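Local coordinates for tryptophane-5-halogenase (Microbispora sp. ATCC PTA-5024, PDB 5UAO), which catalyses, as a flavin-dependent halogenase with bound FAD, the chlorination of a peptide tryptophan to 5-chlorotryptophan during biosynthesis of the lanthipeptide NAI-107, at residues 37-42 / 176-181; 44-49 / 183-188; 79-84 / 365-370. All coordinates share one frame; numbering follows the deposited sequence.

Contacts 1 and 2 are two successive levels of one helix pair, helix 39-51 against helix 178-191, with centres about 9 Å apart. Contact 3 joins helix 76-85 to helix 358-372; its centre lies about 15 Å from that of contact 1 and about 12 Å from that of contact 2. Along the chain the first segments of all three contacts come first (37-42, 44-49, 79-84), and their partners follow in the same order (176-181, 183-188, 365-370), so every pair of contacts interleaves. Contacts 1 and 2 pack helix 178-191 on the helix whose start binds FAD, and contact 3 adjoins that helix through Val366, which packs on Thr44 and Ala47.

Contact 1: 37-42 / 176-181; sequences GGTAGY and MDNARL. With FAD (flavin-adenine dinucleotide), chain E.
At the glycine-rich turn that begins helix 39-51, consistent with a Rossmann-type GxGxxG motif, Thr39 meets Asn178 and Leu181 at the start of helix 178-191. Its methyl CG2 does the touching, 3.8 Å from Asn178 OD1 and 4.1 Å from Leu181 CD2. With chi1 at 58°, Thr39 OG1 sits between the backbone N and the carbonyl carbon, which sends the methyl toward the other helix and leaves the hydroxyl for the cofactor side. There OG1 lies 3.0 Å from a water, which also gives a weak hydrogen bond to Asn178 OD1. Replacing Thr39 by an alanine is likely to leave that water without its hydroxyl partner and to open a gap beside Leu181 CD2. The turn grips FAD through its backbone: Gly37 N donates to ribose O3B of FAD at 2.9 Å, and Ala40 N to phosphate O2P at 3.1 Å. Glycine suits position 38, because a side chain there would run into FAD O1A. Across the contact, Asp177 caps its own helix, its OD2 accepting from Arg180 N, while Glu72 OE2 accepts from the backbone N of Asn178. Ala40 N, in the first turn of helix 39-51, is thus directed at the pyrophosphate, where the helix N-terminus would probably offset some negative charge, and Thr39 serves both an apolar and a polar neighbour.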
loop_
_atom_site.group_PDB
_atom_site.type_symbol
_atom_site.label_atom_id
_atom_site.label_comp_id
_atom_site.label_asym_id
_atom_site.label_seq_id
_atom_site.Cartn_x
_atom_site.Cartn_y
_atom_site.Cartn_z
ATOM N N GLY A 37 -16.140 -28.974 -2.808
ATOM C CA GLY A 37 -16.621 -28.738 -4.186
ATOM C C GLY A 37 -17.647 -27.626 -4.378
ATOM O O GLY A 37 -18.528 -27.718 -5.206
ATOM N N GLY A 38 -17.570 -26.575 -3.610
ATOM C CA GLY A 38 -18.394 -25.419 -3.960
ATOM C C GLY A 38 -17.584 -24.554 -4.917
ATOM O O GLY A 38 -16.625 -25.021 -5.545
ATOM N N THR A 39 -17.917 -23.288 -5.020
ATOM C CA THR A 39 -17.177 -22.448 -5.943
ATOM C C THR A 39 -15.730 -22.289 -5.477
ATOM O O THR A 39 -14.829 -22.208 -6.292
ATOM C CB THR A 39 -17.830 -21.056 -6.115
ATOM O OG1 THR A 39 -17.903 -20.434 -4.840
ATOM C CG2 THR A 39 -19.238 -21.140 -6.667
ATOM N N ALA A 40 -15.460 -22.285 -4.159
ATOM C CA ALA A 40 -14.081 -22.152 -3.724
ATOM C C ALA A 40 -13.239 -23.324 -4.235
ATOM O O ALA A 40 -12.117 -23.152 -4.738
ATOM C CB ALA A 40 -14.012 -22.045 -2.177
ATOM N N GLY A 41 -13.761 -24.529 -4.110
ATOM C CA GLY A 41 -12.993 -25.711 -4.432
ATOM C C GLY A 41 -12.749 -25.793 -5.953
ATOM O O GLY A 41 -11.616 -26.031 -6.394
ATOM N N TYR A 42 -13.786 -25.519 -6.735
ATOM C CA TYR A 42 -13.649 -25.640 -8.207
ATOM C C TYR A 42 -12.745 -24.558 -8.781
ATOM O O TYR A 42 -11.884 -24.871 -9.630
ATOM C CB TYR A 42 -15.003 -25.768 -8.930
ATOM C CG TYR A 42 -15.522 -27.242 -8.841
ATOM C CD1 TYR A 42 -14.990 -28.220 -9.648
ATOM C CD2 TYR A 42 -16.446 -27.639 -7.895
ATOM C CE1 TYR A 42 -15.374 -29.537 -9.525
ATOM C CE2 TYR A 42 -16.862 -28.951 -7.791
ATOM C CZ TYR A 42 -16.304 -29.900 -8.632
ATOM O OH TYR A 42 -16.692 -31.211 -8.585
ATOM N N MET A 176 -24.481 -14.354 -11.519
ATOM C CA MET A 176 -24.389 -15.756 -11.989
ATOM C C MET A 176 -25.223 -16.686 -11.097
ATOM O O MET A 176 -24.993 -16.781 -9.873
ATOM C CB MET A 176 -22.939 -16.244 -11.994
ATOM C CG MET A 176 -21.997 -15.372 -12.796
ATOM S SD MET A 176 -20.266 -15.723 -12.459
ATOM C CE MET A 176 -20.142 -15.163 -10.773
ATOM N N ASP A 177 -26.197 -17.342 -11.701
ATOM C CA ASP A 177 -26.919 -18.410 -11.061
ATOM C C ASP A 177 -25.979 -19.443 -10.528
ATOM O O ASP A 177 -25.164 -20.003 -11.260
ATOM C CB ASP A 177 -27.870 -19.067 -12.064
ATOM C CG ASP A 177 -28.658 -20.179 -11.454
ATOM O OD1 ASP A 177 -29.681 -19.813 -10.852
ATOM O OD2 ASP A 177 -28.267 -21.386 -11.560
ATOM N N ASN A 178 -26.055 -19.677 -9.223
ATOM C CA ASN A 178 -25.107 -20.517 -8.589
ATOM C C ASN A 178 -25.097 -21.956 -9.023
ATOM O O ASN A 178 -24.022 -22.535 -9.171
ATOM C CB ASN A 178 -25.263 -20.510 -7.070
ATOM C CG ASN A 178 -24.026 -21.004 -6.432
ATOM O OD1 ASN A 178 -22.948 -20.366 -6.566
ATOM N ND2 ASN A 178 -24.102 -22.181 -5.825
ATOM N N ALA A 179 -26.276 -22.537 -9.209
ATOM C CA ALA A 179 -26.341 -23.908 -9.685
ATOM C C ALA A 179 -25.740 -24.032 -11.110
ATOM O O ALA A 179 -24.917 -24.925 -11.312
ATOM C CB ALA A 179 -27.751 -24.490 -9.569
ATOM N N ARG A 180 -26.007 -23.092 -12.026
ATOM C CA ARG A 180 -25.409 -23.188 -13.356
ATOM C C ARG A 180 -23.939 -22.981 -13.281
ATOM O O ARG A 180 -23.213 -23.628 -14.037
ATOM C CB ARG A 180 -25.944 -22.186 -14.402
ATOM C CG ARG A 180 -27.323 -22.514 -14.958
ATOM C CD ARG A 180 -27.701 -21.651 -16.137
ATOM N NE ARG A 180 -28.041 -20.263 -15.775
ATOM C CZ ARG A 180 -29.257 -19.825 -15.391
ATOM N NH1 ARG A 180 -30.281 -20.653 -15.248
ATOM N NH2 ARG A 180 -29.461 -18.548 -15.131
ATOM N N LEU A 181 -23.471 -22.062 -12.430
ATOM C CA LEU A 181 -22.031 -21.808 -12.357
ATOM C C LEU A 181 -21.252 -22.996 -11.903
ATOM O O LEU A 181 -20.175 -23.354 -12.490
ATOM C CB LEU A 181 -21.683 -20.610 -11.456
ATOM C CG LEU A 181 -20.191 -20.332 -11.265
ATOM C CD1 LEU A 181 -19.518 -19.917 -12.566
ATOM C CD2 LEU A 181 -19.990 -19.267 -10.194
HETATM P PA FAD E . -19.390 -24.319 0.440
HETATM O O1A FAD E . -20.182 -23.822 -0.770
HETATM O O2A FAD E . -19.992 -24.376 1.856
HETATM O O5B FAD E . -18.692 -25.724 0.086
HETATM C C5B FAD E . -18.128 -26.618 1.024
HETATM C C4B FAD E . -17.788 -27.897 0.281
HETATM O O4B FAD E . -17.027 -28.600 1.267
HETATM C C3B FAD E . -18.949 -28.821 -0.141
HETATM O O3B FAD E . -18.743 -29.435 -1.511
HETATM C C2B FAD E . -18.944 -29.914 0.933
HETATM O O2B FAD E . -19.492 -31.228 0.511
HETATM C C1B FAD E . -17.452 -29.966 1.261
HETATM N N9A FAD E . -17.206 -30.618 2.569
HETATM C C8A FAD E . -17.486 -30.104 3.804
HETATM N N7A FAD E . -17.096 -30.991 4.761
HETATM C C5A FAD E . -16.593 -32.074 4.116
HETATM C C6A FAD E . -16.079 -33.369 4.544
HETATM N N6A FAD E . -16.004 -33.662 5.876
HETATM N N1A FAD E . -15.651 -34.196 3.601
HETATM C C2A FAD E . -15.691 -33.905 2.285
HETATM N N3A FAD E . -16.176 -32.747 1.836
HETATM C C4A FAD E . -16.633 -31.823 2.703
HETATM N N1 FAD E . -20.092 -14.287 -2.461
HETATM C C2 FAD E . -20.085 -13.465 -3.564
HETATM O O2 FAD E . -19.028 -13.328 -4.260
HETATM N N3 FAD E . -21.202 -12.791 -3.950
HETATM C C4 FAD E . -22.379 -12.875 -3.298
HETATM O O4 FAD E . -23.358 -12.189 -3.731
HETATM C C4X FAD E . -22.441 -13.764 -2.090
HETATM N N5 FAD E . -23.550 -13.886 -1.308
HETATM C C5X FAD E . -23.586 -14.690 -0.219
HETATM C C6 FAD E . -24.752 -14.766 0.532
HETATM C C7 FAD E . -24.821 -15.549 1.671
HETATM C C7M FAD E . -26.069 -15.678 2.493
HETATM C C8 FAD E . -23.668 -16.356 2.065
HETATM C C8M FAD E . -23.764 -17.219 3.306
HETATM C C9 FAD E . -22.502 -16.274 1.324
HETATM C C9A FAD E . -22.376 -15.460 0.196
HETATM N N10 FAD E . -21.159 -15.356 -0.564
HETATM C C10 FAD E . -21.192 -14.489 -1.702
HETATM C "C1'" FAD E . -19.902 -16.134 -0.340
HETATM C "C2'" FAD E . -19.974 -17.259 -1.481
HETATM O "O2'" FAD E . -21.264 -17.815 -1.259
HETATM C "C3'" FAD E . -19.309 -18.675 -1.621
HETATM O "O3'" FAD E . -19.844 -19.688 -2.554
HETATM C "C4'" FAD E . -19.734 -19.502 -0.443
HETATM O "O4'" FAD E . -20.484 -18.699 0.518
HETATM C "C5'" FAD E . -18.473 -20.240 0.005
HETATM O "O5'" FAD E . -18.132 -21.232 -0.920
HETATM P P FAD E . -17.271 -22.460 -0.267
HETATM O O1P FAD E . -16.214 -21.926 0.601
HETATM O O2P FAD E . -16.856 -23.229 -1.515
HETATM O O3P FAD E . -18.131 -23.317 0.737
HETATM O O HOH W 1 -20.495 -19.012 -4.806
#

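Contact 2: 44-49 / 183-188; sequences TALALK and RYLTEL
Leu46 reaches from helix 39-51 to Leu185 and Leu188, one turn apart on helix 178-191, and all three are buried. Helix 39-51 is the helix of a Rossmann-type beta-alpha-beta unit, linking the parallel strands 31-35 and 56-61, and at this level the two segments meet through three leucines. The two methyls of Leu46 divide the work. CD1 of Leu46 lies 3.8 Å from CD2 of Leu185, the two side chains passing at a slant, while CD2 of Leu46 comes over the backbone of the other helix, 4.0 Å from the carbonyl carbon of Leu188 and 4.1 Å from its CB. Two torsions set this fork: chi1 of -72° places the CG of Leu46 anti to its carbonyl carbon, and chi2 of 165° then turns CD1 to Leu185 and CD2 to Leu188. Leucine suits the place because one branched end can serve two neighbours without bringing a polar atom into the interior.

Around these leucines lie further side chains. Leu185 also rests on Tyr42 and Leu43 of helix 39-51, which carries the packing back toward the cofactor end, and Leu188 touches Ile88. Behind the leucines, the hydroxyl of Tyr184 is hydrogen-bonded to Glu92, and its ring packs among the side chains of helix 90-97. Within helix 178-191, CG of Leu188 sits 3.9 Å above one face of the Tyr184 ring, offset toward its rim.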
loop_
_atom_site.group_PDB
_atom_site.type_symbol
_atom_site.label_atom_id
_atom_site.label_comp_id
_atom_site.label_asym_id
_atom_site.label_seq_id
_atom_site.Cartn_x
_atom_site.Cartn_y
_atom_site.Cartn_z
ATOM N N THR A 44 -10.298 -23.105 -7.196
ATOM C CA THR A 44 -8.943 -23.437 -6.832
ATOM C C THR A 44 -8.397 -24.552 -7.693
ATOM O O THR A 44 -7.256 -24.433 -8.184
ATOM C CB THR A 44 -8.873 -23.958 -5.389
ATOM O OG1 THR A 44 -9.390 -22.953 -4.533
ATOM C CG2 THR A 44 -7.474 -24.268 -5.003
ATOM N N ALA A 45 -9.180 -25.616 -7.892
ATOM C CA ALA A 45 -8.700 -26.752 -8.696
ATOM C C ALA A 45 -8.420 -26.334 -10.174
ATOM O O ALA A 45 -7.409 -26.716 -10.746
ATOM C CB ALA A 45 -9.726 -27.873 -8.654
ATOM N N LEU A 46 -9.284 -25.487 -10.737
ATOM C CA LEU A 46 -9.090 -25.001 -12.101
ATOM C C LEU A 46 -7.845 -24.116 -12.220
ATOM O O LEU A 46 -7.142 -24.196 -13.212
ATOM C CB LEU A 46 -10.333 -24.260 -12.585
ATOM C CG LEU A 46 -11.479 -25.190 -12.862
ATOM C CD1 LEU A 46 -12.768 -24.413 -12.970
ATOM C CD2 LEU A 46 -11.235 -25.901 -14.179
ATOM N N ALA A 47 -7.594 -23.278 -11.196
ATOM C CA ALA A 47 -6.421 -22.413 -11.176
ATOM C C ALA A 47 -5.122 -23.214 -11.063
ATOM O O ALA A 47 -4.150 -22.881 -11.802
ATOM C CB ALA A 47 -6.510 -21.405 -10.059
ATOM N N LEU A 48 -5.109 -24.261 -10.200
ATOM C CA LEU A 48 -3.956 -25.098 -10.082
ATOM C C LEU A 48 -3.603 -25.818 -11.384
ATOM O O LEU A 48 -2.443 -25.853 -11.788
ATOM C CB LEU A 48 -4.095 -26.142 -8.980
ATOM C CG LEU A 48 -4.005 -25.580 -7.570
ATOM C CD1 LEU A 48 -4.688 -26.594 -6.626
ATOM C CD2 LEU A 48 -2.577 -25.329 -7.161
ATOM N N LYS A 49 -4.582 -26.439 -11.983
ATOM C CA LYS A 49 -4.369 -27.135 -13.225
ATOM C C LYS A 49 -4.026 -26.163 -14.406
ATOM O O LYS A 49 -3.263 -26.550 -15.266
ATOM C CB LYS A 49 -5.600 -27.996 -13.524
ATOM C CG LYS A 49 -5.349 -29.222 -14.380
ATOM C CD LYS A 49 -4.431 -30.240 -13.693
ATOM C CE LYS A 49 -4.171 -31.407 -14.629
ATOM N NZ LYS A 49 -2.960 -32.135 -14.176
ATOM N N ARG A 183 -22.135 -26.154 -11.980
ATOM C CA ARG A 183 -22.219 -27.271 -12.898
ATOM C C ARG A 183 -21.161 -27.037 -14.005
ATOM O O ARG A 183 -20.457 -27.930 -14.397
ATOM C CB ARG A 183 -23.638 -27.392 -13.476
ATOM C CG ARG A 183 -23.769 -28.475 -14.535
ATOM C CD ARG A 183 -25.221 -28.735 -14.866
ATOM N NE ARG A 183 -25.413 -29.237 -16.229
ATOM C CZ ARG A 183 -25.318 -30.516 -16.606
ATOM N NH1 ARG A 183 -25.012 -31.478 -15.727
ATOM N NH2 ARG A 183 -25.531 -30.833 -17.884
ATOM N N TYR A 184 -21.082 -25.809 -14.485
ATOM C CA TYR A 184 -20.122 -25.479 -15.510
ATOM C C TYR A 184 -18.692 -25.622 -15.087
ATOM O O TYR A 184 -17.877 -26.219 -15.783
ATOM C CB TYR A 184 -20.315 -24.049 -15.963
ATOM C CG TYR A 184 -19.334 -23.678 -17.034
ATOM C CD1 TYR A 184 -19.354 -24.334 -18.284
ATOM C CD2 TYR A 184 -18.475 -22.633 -16.874
ATOM C CE1 TYR A 184 -18.459 -23.986 -19.309
ATOM C CE2 TYR A 184 -17.597 -22.265 -17.900
ATOM C CZ TYR A 184 -17.610 -22.930 -19.127
ATOM O OH TYR A 184 -16.743 -22.554 -20.158
ATOM N N LEU A 185 -18.358 -25.075 -13.927
ATOM C CA LEU A 185 -17.042 -25.271 -13.387
ATOM C C LEU A 185 -16.721 -26.756 -13.160
ATOM O O LEU A 185 -15.601 -27.207 -13.373
ATOM C CB LEU A 185 -16.875 -24.507 -12.067
ATOM C CG LEU A 185 -17.015 -22.986 -12.092
ATOM C CD1 LEU A 185 -16.942 -22.425 -10.673
ATOM C CD2 LEU A 185 -16.009 -22.360 -13.033
ATOM N N THR A 186 -17.721 -27.514 -12.771
ATOM C CA THR A 186 -17.501 -28.941 -12.529
ATOM C C THR A 186 -17.171 -29.669 -13.832
ATOM O O THR A 186 -16.273 -30.531 -13.911
ATOM C CB THR A 186 -18.746 -29.548 -11.877
ATOM O OG1 THR A 186 -18.965 -28.926 -10.595
ATOM C CG2 THR A 186 -18.601 -31.103 -11.709
ATOM N N GLU A 187 -17.867 -29.264 -14.868
ATOM C CA GLU A 187 -17.633 -29.816 -16.206
ATOM C C GLU A 187 -16.267 -29.433 -16.722
ATOM O O GLU A 187 -15.576 -30.271 -17.302
ATOM C CB GLU A 187 -18.738 -29.333 -17.198
ATOM C CG GLU A 187 -18.453 -29.605 -18.689
ATOM C CD GLU A 187 -18.865 -28.459 -19.632
ATOM O OE1 GLU A 187 -20.065 -28.368 -20.009
ATOM O OE2 GLU A 187 -17.969 -27.665 -20.031
ATOM N N LEU A 188 -15.876 -28.171 -16.533
ATOM C CA LEU A 188 -14.589 -27.704 -16.985
ATOM C C LEU A 188 -13.492 -28.423 -16.290
ATOM O O LEU A 188 -12.561 -28.814 -16.918
ATOM C CB LEU A 188 -14.384 -26.196 -16.776
ATOM C CG LEU A 188 -14.688 -25.225 -17.878
ATOM C CD1 LEU A 188 -14.236 -23.810 -17.499
ATOM C CD2 LEU A 188 -13.963 -25.652 -19.139
#

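Contact 3: 79-84 / 365-370; sequences VMFLHH and AVQILV
The amide oxygen OE1 of Gln367 is hydrogen-bonded to the hydroxyl of Tyr77 and lies 4.1 Å from CD1 of Phe81, Tyr77 and Phe81 being one turn apart on helix 76-85. Glutamine suits this buried spot: its extended chain offers apolar CG to the ring, 4.2 Å from Phe81 CE1, and its OE1 is satisfied by Tyr77. Ring and amide planes stand 44° apart, neither stacked nor perpendicular, and the two side chains run past each other in opposite directions. The CG of Phe81 is anti to the backbone N (chi1 -175°), which projects the ring toward helix 358-372. There Val366 CG1 meets the ring at its edge, 4.0 Å from CZ, with the side chains at about a right angle. A beta-branched valine is compact enough to fill this place and also to reach helix 39-51. Phe447 of the second subunit packs on Gln367 and Ile368, so this helix also faces the dimer partner. This modest, mostly apolar helix-helix contact lies beside the FAD-binding part of the halogenase fold, with the Val366 side chain about 10 Å from FAD; Leu359 N of the same helix is hydrogen-bonded to the cofactor.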
loop_
_atom_site.group_PDB
_atom_site.type_symbol
_atom_site.label_atom_id
_atom_site.label_comp_id
_atom_site.label_asym_id
_atom_site.label_seq_id
_atom_site.Cartn_x
_atom_site.Cartn_y
_atom_site.Cartn_z
ATOM N N VAL A 79 -14.380 -10.742 -13.540
ATOM C CA VAL A 79 -14.444 -10.965 -14.994
ATOM C C VAL A 79 -13.104 -11.326 -15.636
ATOM O O VAL A 79 -13.016 -12.304 -16.437
ATOM C CB VAL A 79 -15.040 -9.743 -15.708
ATOM C CG1 VAL A 79 -15.084 -9.956 -17.216
ATOM C CG2 VAL A 79 -16.465 -9.477 -15.163
ATOM N N MET A 80 -12.053 -10.581 -15.282
ATOM C CA MET A 80 -10.701 -10.930 -15.662
ATOM C C MET A 80 -10.168 -12.215 -15.119
ATOM O O MET A 80 -9.485 -12.987 -15.837
ATOM C CB MET A 80 -9.754 -9.784 -15.361
ATOM C CG MET A 80 -10.010 -8.569 -16.226
ATOM S SD MET A 80 -8.732 -7.317 -15.998
ATOM C CE MET A 80 -9.245 -6.700 -14.411
ATOM N N PHE A 81 -10.406 -12.470 -13.841
ATOM C CA PHE A 81 -10.035 -13.752 -13.264
ATOM C C PHE A 81 -10.612 -14.948 -14.006
ATOM O O PHE A 81 -9.890 -15.874 -14.420
ATOM C CB PHE A 81 -10.437 -13.766 -11.767
ATOM C CG PHE A 81 -10.000 -14.990 -11.044
ATOM C CD1 PHE A 81 -8.767 -15.065 -10.466
ATOM C CD2 PHE A 81 -10.865 -16.035 -10.896
ATOM C CE1 PHE A 81 -8.362 -16.243 -9.827
ATOM C CE2 PHE A 81 -10.482 -17.191 -10.276
ATOM C CZ PHE A 81 -9.231 -17.290 -9.716
ATOM N N LEU A 82 -11.908 -14.906 -14.272
ATOM C CA LEU A 82 -12.527 -16.015 -14.944
ATOM C C LEU A 82 -11.915 -16.213 -16.325
ATOM O O LEU A 82 -11.536 -17.341 -16.689
ATOM C CB LEU A 82 -14.064 -15.867 -15.047
ATOM C CG LEU A 82 -14.830 -15.909 -13.697
ATOM C CD1 LEU A 82 -16.241 -15.364 -13.875
ATOM C CD2 LEU A 82 -14.834 -17.308 -13.073
ATOM N N HIS A 83 -11.867 -15.146 -17.115
ATOM C CA HIS A 83 -11.530 -15.322 -18.476
ATOM C C HIS A 83 -9.990 -15.394 -18.732
ATOM O O HIS A 83 -9.557 -16.172 -19.609
ATOM C CB HIS A 83 -12.216 -14.315 -19.364
ATOM C CG HIS A 83 -13.725 -14.350 -19.287
ATOM N ND1 HIS A 83 -14.460 -15.499 -19.478
ATOM C CD2 HIS A 83 -14.611 -13.376 -18.958
ATOM C CE1 HIS A 83 -15.751 -15.227 -19.281
ATOM N NE2 HIS A 83 -15.869 -13.935 -18.997
ATOM N N HIS A 84 -9.209 -14.580 -18.043
ATOM C CA HIS A 84 -7.791 -14.501 -18.276
ATOM C C HIS A 84 -7.086 -15.548 -17.423
ATOM O O HIS A 84 -6.407 -16.398 -17.956
ATOM C CB HIS A 84 -7.215 -13.128 -18.032
ATOM C CG HIS A 84 -7.545 -12.130 -19.091
ATOM N ND1 HIS A 84 -7.179 -12.296 -20.406
ATOM C CD2 HIS A 84 -8.214 -10.946 -19.034
ATOM C CE1 HIS A 84 -7.604 -11.262 -21.121
ATOM N NE2 HIS A 84 -8.218 -10.422 -20.310
ATOM N N ALA A 365 -7.197 -15.309 -2.720
ATOM C CA ALA A 365 -6.567 -16.451 -2.045
ATOM C C ALA A 365 -5.999 -17.475 -3.040
ATOM O O ALA A 365 -4.881 -17.985 -2.858
ATOM C CB ALA A 365 -7.575 -17.134 -1.099
ATOM N N VAL A 366 -6.751 -17.742 -4.100
ATOM C CA VAL A 366 -6.271 -18.640 -5.179
ATOM C C VAL A 366 -4.993 -18.131 -5.826
ATOM O O VAL A 366 -4.053 -18.910 -6.075
ATOM C CB VAL A 366 -7.364 -18.885 -6.201
ATOM C CG1 VAL A 366 -6.885 -19.660 -7.424
ATOM C CG2 VAL A 366 -8.487 -19.714 -5.554
ATOM N N GLN A 367 -4.934 -16.835 -6.104
ATOM C CA GLN A 367 -3.710 -16.300 -6.754
ATOM C C GLN A 367 -2.547 -16.394 -5.856
ATOM O O GLN A 367 -1.432 -16.638 -6.277
ATOM C CB GLN A 367 -3.884 -14.846 -7.249
ATOM C CG GLN A 367 -4.698 -14.800 -8.458
ATOM C CD GLN A 367 -4.846 -13.394 -8.946
ATOM O OE1 GLN A 367 -5.872 -12.716 -8.698
ATOM N NE2 GLN A 367 -3.802 -12.919 -9.572
ATOM N N ILE A 368 -2.779 -16.156 -4.577
ATOM C CA ILE A 368 -1.744 -16.322 -3.565
ATOM C C ILE A 368 -1.205 -17.756 -3.539
ATOM O O ILE A 368 0.022 -17.990 -3.630
ATOM C CB ILE A 368 -2.279 -15.896 -2.176
ATOM C CG1 ILE A 368 -2.483 -14.371 -2.137
ATOM C CG2 ILE A 368 -1.372 -16.300 -1.028
ATOM C CD1 ILE A 368 -3.129 -13.916 -0.859
ATOM N N LEU A 369 -2.107 -18.707 -3.453
ATOM C CA LEU A 369 -1.716 -20.114 -3.412
ATOM C C LEU A 369 -0.975 -20.503 -4.669
ATOM O O LEU A 369 0.081 -21.153 -4.634
ATOM C CB LEU A 369 -2.961 -20.976 -3.289
ATOM C CG LEU A 369 -2.730 -22.524 -3.434
ATOM C CD1 LEU A 369 -1.877 -23.023 -2.278
ATOM C CD2 LEU A 369 -4.049 -23.243 -3.505
ATOM N N VAL A 370 -1.509 -20.106 -5.805
ATOM C CA VAL A 370 -0.961 -20.580 -7.089
ATOM C C VAL A 370 0.417 -20.014 -7.370
ATOM O O VAL A 370 1.322 -20.740 -7.887
ATOM C CB VAL A 370 -1.919 -20.363 -8.238
ATOM C CG1 VAL A 370 -1.300 -20.770 -9.588
ATOM C CG2 VAL A 370 -3.145 -21.234 -7.981
#